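Local coordinates for protein thermostable carboxypeptidase 1 (Pyrococcus furiosus, PDB 1KA2) that removes amino acids one at a time from the C-terminus of peptides, with broad specificity, as a cobalt-binding metallocarboxypeptidase of the M32 family, at residues H200-E205 / Y339-I344; G245-R250 / Q280-M285. All blocks are in the same frame, centred on the assembly; numbering follows the deposited sequence.

Overall arrangement
Both contacts bring a loop with a short 3-10 segment against another part of the chain, but they share no helix or strand. Contact 1 is the more buried. It packs the loop between helices 169-192 and 209-223 on helix 335-342, away from the annotated sites, through apolar and CH-pi contacts. Contact 2 is partly buried. It sets the turn before strand 248-253 against the loop that follows helix 261-278, which carries the HEXXH motif. Its middle is an isoleucine packed on that loop. Beside it an arginine and a glutamate form a salt bridge, and the second subunit reaches this region. The centres of the two contacts lie about 37 Å apart.

Contact 1: H200-E205 / Y339-I344; sequences HPLEKE and YLYFNI
The 3-10 segment 201-203 and the residue before it lie against segment 339-344, with the CA atoms of His200 and Tyr341 5.7 Å apart. Tyr341 has the largest share of the contact. CB of Leu202 sits over the centre of its ring, 3.7 Å from the Tyr341 centroid and 2° off the ring normal. This is a CH-pi contact. Leu202 CD1 packs 3.8 Å from Tyr341 CD2. Glu203 CG touches the edge of the same ring at CE1. On the His200 ring the roles are reversed: Tyr341 CB lies over one face, 4.0 Å from the ring centroid, while Pro201 CD lies over the opposite face. Tyr341 has its CG anti to the backbone N (chi1 170°), which carries the ring past His200 to Leu202. The CD1 methyl of Ile344 packs 3.4 Å from His200 CB. It also meets the carboxylate of Glu203, whose charge is paired with Arg346. The hydroxyl of the buried Tyr341 is satisfied by hydrogen bonds with Asp259 and with the backbone N of Arg261. Phe260 meets the tyrosine ring edge-to-face. The contact thus joins the loop between helices 169-192 and 209-223 to helix 335-342, close to the start of helix 261-278.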
# COMPACT_ATOMS: atom_id res chain seq x y z
N HIS A 200 -19.80 -8.32 33.39
CA HIS A 200 -19.72 -9.77 33.29
C HIS A 200 -18.28 -10.22 33.52
O HIS A 200 -17.34 -9.53 33.12
CB HIS A 200 -20.18 -10.23 31.90
CG HIS A 200 -20.51 -11.68 31.83
ND1 HIS A 200 -21.75 -12.18 32.15
CD2 HIS A 200 -19.74 -12.76 31.53
CE1 HIS A 200 -21.74 -13.50 32.06
NE2 HIS A 200 -20.53 -13.87 31.69
N PRO A 201 -18.08 -11.38 34.18
CA PRO A 201 -16.71 -11.85 34.43
C PRO A 201 -15.90 -12.12 33.16
O PRO A 201 -14.67 -12.04 33.17
CB PRO A 201 -16.93 -13.10 35.29
CG PRO A 201 -18.28 -13.59 34.87
CD PRO A 201 -19.07 -12.30 34.76
N LEU A 202 -16.59 -12.42 32.06
CA LEU A 202 -15.93 -12.68 30.79
C LEU A 202 -15.13 -11.47 30.29
O LEU A 202 -14.25 -11.61 29.43
CB LEU A 202 -16.97 -13.11 29.74
CG LEU A 202 -17.39 -14.58 29.82
CD1 LEU A 202 -18.54 -14.86 28.84
CD2 LEU A 202 -16.18 -15.46 29.50
N GLU A 203 -15.41 -10.30 30.84
CA GLU A 203 -14.70 -9.08 30.47
C GLU A 203 -13.25 -9.14 30.95
O GLU A 203 -12.38 -8.49 30.38
CB GLU A 203 -15.34 -7.85 31.11
CG GLU A 203 -16.77 -7.59 30.73
CD GLU A 203 -17.22 -6.20 31.13
OE1 GLU A 203 -18.42 -5.90 30.99
OE2 GLU A 203 -16.36 -5.40 31.56
N LYS A 204 -13.00 -9.92 32.00
CA LYS A 204 -11.66 -10.03 32.55
C LYS A 204 -10.84 -11.18 32.00
O LYS A 204 -9.62 -11.21 32.12
CB LYS A 204 -11.74 -10.13 34.08
CG LYS A 204 -12.29 -8.86 34.73
CD LYS A 204 -12.43 -8.99 36.25
CE LYS A 204 -12.98 -7.69 36.84
NZ LYS A 204 -13.24 -7.80 38.30
N GLU A 205 -11.52 -12.14 31.37
CA GLU A 205 -10.81 -13.27 30.81
C GLU A 205 -9.81 -12.84 29.74
O GLU A 205 -10.16 -12.19 28.76
CB GLU A 205 -11.82 -14.27 30.23
CG GLU A 205 -12.82 -14.85 31.26
CD GLU A 205 -12.15 -15.62 32.40
OE1 GLU A 205 -10.93 -15.88 32.33
OE2 GLU A 205 -12.86 -15.99 33.37
N TYR A 339 -24.30 -14.75 25.90
CA TYR A 339 -25.36 -13.85 25.48
C TYR A 339 -25.40 -12.61 26.38
O TYR A 339 -25.27 -11.49 25.89
CB TYR A 339 -26.73 -14.53 25.52
CG TYR A 339 -27.81 -13.60 25.04
CD1 TYR A 339 -27.98 -13.35 23.68
CD2 TYR A 339 -28.62 -12.90 25.94
CE1 TYR A 339 -28.92 -12.42 23.23
CE2 TYR A 339 -29.56 -11.97 25.50
CZ TYR A 339 -29.70 -11.73 24.15
OH TYR A 339 -30.62 -10.80 23.71
N LEU A 340 -25.60 -12.81 27.68
CA LEU A 340 -25.67 -11.69 28.62
C LEU A 340 -24.44 -10.79 28.50
O LEU A 340 -24.53 -9.56 28.60
CB LEU A 340 -25.81 -12.21 30.07
CG LEU A 340 -27.09 -13.00 30.39
CD1 LEU A 340 -27.00 -13.59 31.79
CD2 LEU A 340 -28.33 -12.10 30.27
N TYR A 341 -23.29 -11.41 28.29
CA TYR A 341 -22.02 -10.71 28.13
C TYR A 341 -22.11 -9.77 26.92
O TYR A 341 -21.80 -8.58 27.02
CB TYR A 341 -20.92 -11.75 27.95
CG TYR A 341 -19.56 -11.24 27.55
CD1 TYR A 341 -18.97 -10.15 28.19
CD2 TYR A 341 -18.83 -11.89 26.55
CE1 TYR A 341 -17.69 -9.72 27.85
CE2 TYR A 341 -17.55 -11.48 26.20
CZ TYR A 341 -16.99 -10.39 26.86
OH TYR A 341 -15.71 -9.99 26.52
N PHE A 342 -22.56 -10.30 25.78
CA PHE A 342 -22.69 -9.53 24.55
C PHE A 342 -23.75 -8.43 24.60
O PHE A 342 -23.80 -7.57 23.73
CB PHE A 342 -23.04 -10.45 23.37
CG PHE A 342 -21.86 -11.10 22.71
CD1 PHE A 342 -20.69 -11.35 23.41
CD2 PHE A 342 -21.93 -11.50 21.38
CE1 PHE A 342 -19.61 -11.99 22.80
CE2 PHE A 342 -20.87 -12.14 20.76
CZ PHE A 342 -19.71 -12.38 21.47
N ASN A 343 -24.61 -8.46 25.61
CA ASN A 343 -25.69 -7.48 25.71
C ASN A 343 -25.75 -6.69 26.99
O ASN A 343 -26.78 -6.11 27.32
CB ASN A 343 -27.02 -8.18 25.49
CG ASN A 343 -27.22 -8.61 24.05
OD1 ASN A 343 -27.86 -7.90 23.28
ND2 ASN A 343 -26.67 -9.75 23.68
N ILE A 344 -24.65 -6.66 27.73
CA ILE A 344 -24.62 -5.90 28.96
C ILE A 344 -25.12 -4.48 28.70
O ILE A 344 -25.04 -3.97 27.58
CB ILE A 344 -23.19 -5.86 29.53
CG1 ILE A 344 -22.87 -7.22 30.17
CG2 ILE A 344 -23.04 -4.74 30.54
CD1 ILE A 344 -21.52 -7.29 30.81

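Contact 2: G245-R250 / Q280-M285; sequences GIRDVR and QDERFM
Ile246 and Arg247 are the two central residues of the type I beta turn that leads into strand 248-253, the strand of the DXRXT motif. They pack on the loop after the HEXXH helix, 261-278. The Gln280 side chain is about 11 Å from that of metal-binding His273. Ile246 points into the loop. Its CD1 lies 3.7 Å from Asp281 O and 3.8 Å from Glu282 CA, and its CG1 lies 4.0 Å from Gln280 CB. The Arg247 chain is extended from CG to NE and crosses Glu282 at about a right angle. NH2 of Arg247 donates to OE1 of Glu282 at 3.0 Å in a nearly straight bond (168°). OE1 lies close to the guanidinium plane of Arg247, whereas NH2 meets OE1 from above the carboxylate plane, 43° out of it. NE of Arg247 bonds OE2 of Glu282, though the position of OE2 is doubtful. Met285 CE lies over a guanidinium face, 3.7 Å from Arg247 NE. Arg230 also pairs with Glu282. With a leucine at Arg247, Glu282 would probably lose a cationic partner, and the Met285 methyl its flat support. Glu45 of the second subunit accepts hydrogen bonds from the backbone N of Ile246 and Arg247. The carboxylate of Glu282 is thus shared by Arg247 and Arg230, and its charge is probably well compensated, while Ile246 supplies the apolar packing beside it.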
# COMPACT_ATOMS: atom_id res chain seq x y z
N GLY A 245 -11.16 -0.85 -4.17
CA GLY A 245 -11.99 -1.07 -5.34
C GLY A 245 -13.15 -1.99 -4.99
O GLY A 245 -13.27 -2.45 -3.84
N ILE A 246 -14.01 -2.26 -5.97
CA ILE A 246 -15.15 -3.16 -5.75
C ILE A 246 -14.65 -4.59 -5.52
O ILE A 246 -15.27 -5.37 -4.81
CB ILE A 246 -16.09 -3.15 -6.99
CG1 ILE A 246 -16.72 -1.77 -7.14
CG2 ILE A 246 -17.16 -4.23 -6.84
CD1 ILE A 246 -17.62 -1.63 -8.37
N ARG A 247 -13.50 -4.91 -6.10
CA ARG A 247 -12.93 -6.24 -5.97
C ARG A 247 -11.74 -6.24 -5.02
O ARG A 247 -10.90 -7.15 -5.09
CB ARG A 247 -12.49 -6.77 -7.34
CG ARG A 247 -13.62 -6.88 -8.37
CD ARG A 247 -13.09 -7.32 -9.74
NE ARG A 247 -14.13 -7.35 -10.77
CZ ARG A 247 -13.90 -7.64 -12.05
NH1 ARG A 247 -12.68 -7.93 -12.45
NH2 ARG A 247 -14.89 -7.64 -12.93
N ASP A 248 -11.65 -5.23 -4.16
CA ASP A 248 -10.54 -5.15 -3.21
C ASP A 248 -10.98 -4.31 -2.02
O ASP A 248 -10.79 -3.10 -2.03
CB ASP A 248 -9.31 -4.53 -3.88
CG ASP A 248 -8.05 -4.68 -3.04
OD1 ASP A 248 -8.15 -5.13 -1.88
OD2 ASP A 248 -6.95 -4.34 -3.53
N VAL A 249 -11.56 -4.94 -1.01
CA VAL A 249 -12.03 -4.23 0.17
C VAL A 249 -11.38 -4.85 1.40
O VAL A 249 -11.38 -6.07 1.56
CB VAL A 249 -13.57 -4.30 0.29
CG1 VAL A 249 -14.06 -3.49 1.49
CG2 VAL A 249 -14.20 -3.79 -0.99
N ARG A 250 -10.83 -4.00 2.26
CA ARG A 250 -10.12 -4.48 3.43
C ARG A 250 -10.59 -3.93 4.77
O ARG A 250 -10.97 -2.76 4.88
CB ARG A 250 -8.64 -4.17 3.23
CG ARG A 250 -8.14 -4.60 1.86
CD ARG A 250 -6.64 -4.44 1.68
NE ARG A 250 -6.26 -4.67 0.29
CZ ARG A 250 -5.02 -4.54 -0.18
NH1 ARG A 250 -4.02 -4.18 0.62
NH2 ARG A 250 -4.78 -4.78 -1.47
N GLN A 280 -21.18 -3.82 -4.50
CA GLN A 280 -21.44 -2.67 -5.33
C GLN A 280 -21.66 -3.18 -6.76
O GLN A 280 -21.31 -4.31 -7.07
CB GLN A 280 -20.23 -1.73 -5.26
CG GLN A 280 -20.58 -0.28 -5.43
CD GLN A 280 -21.51 0.25 -4.35
OE1 GLN A 280 -22.12 1.29 -4.52
NE2 GLN A 280 -21.61 -0.46 -3.23
N ASP A 281 -22.25 -2.35 -7.61
CA ASP A 281 -22.52 -2.74 -8.99
C ASP A 281 -21.29 -2.49 -9.86
O ASP A 281 -20.91 -1.34 -10.07
CB ASP A 281 -23.71 -1.93 -9.51
CG ASP A 281 -24.29 -2.49 -10.79
OD1 ASP A 281 -23.51 -2.83 -11.70
OD2 ASP A 281 -25.54 -2.57 -10.89
N GLU A 282 -20.68 -3.55 -10.39
CA GLU A 282 -19.47 -3.39 -11.20
C GLU A 282 -19.62 -2.59 -12.50
O GLU A 282 -18.63 -2.24 -13.13
CB GLU A 282 -18.86 -4.76 -11.52
CG GLU A 282 -18.46 -5.56 -10.29
CD GLU A 282 -17.56 -6.73 -10.62
OE1 GLU A 282 -17.65 -7.26 -11.75
OE2 GLU A 282 -16.75 -7.12 -9.76
N ARG A 283 -20.85 -2.30 -12.91
CA ARG A 283 -21.01 -1.51 -14.12
C ARG A 283 -20.67 -0.05 -13.78
O ARG A 283 -20.54 0.78 -14.68
CB ARG A 283 -22.45 -1.60 -14.63
CG ARG A 283 -22.87 -3.01 -15.01
CD ARG A 283 -24.35 -3.07 -15.33
NE ARG A 283 -25.16 -2.73 -14.17
CZ ARG A 283 -26.46 -2.49 -14.21
NH1 ARG A 283 -27.11 -2.54 -15.36
NH2 ARG A 283 -27.11 -2.18 -13.10
N PHE A 284 -20.52 0.25 -12.49
CA PHE A 284 -20.19 1.60 -12.00
C PHE A 284 -18.70 1.76 -11.64
O PHE A 284 -18.27 2.81 -11.16
CB PHE A 284 -21.04 1.95 -10.76
CG PHE A 284 -22.54 1.78 -10.95
CD1 PHE A 284 -23.10 1.68 -12.23
CD2 PHE A 284 -23.39 1.72 -9.85
CE1 PHE A 284 -24.47 1.54 -12.40
CE2 PHE A 284 -24.78 1.58 -10.01
CZ PHE A 284 -25.32 1.49 -11.28
N MET A 285 -17.92 0.70 -11.87
CA MET A 285 -16.49 0.71 -11.55
C MET A 285 -15.79 1.93 -12.16
O MET A 285 -15.99 2.25 -13.33
CB MET A 285 -15.86 -0.59 -12.07
CG MET A 285 -14.57 -0.99 -11.39
SD MET A 285 -13.89 -2.51 -12.10
CE MET A 285 -14.84 -3.75 -11.21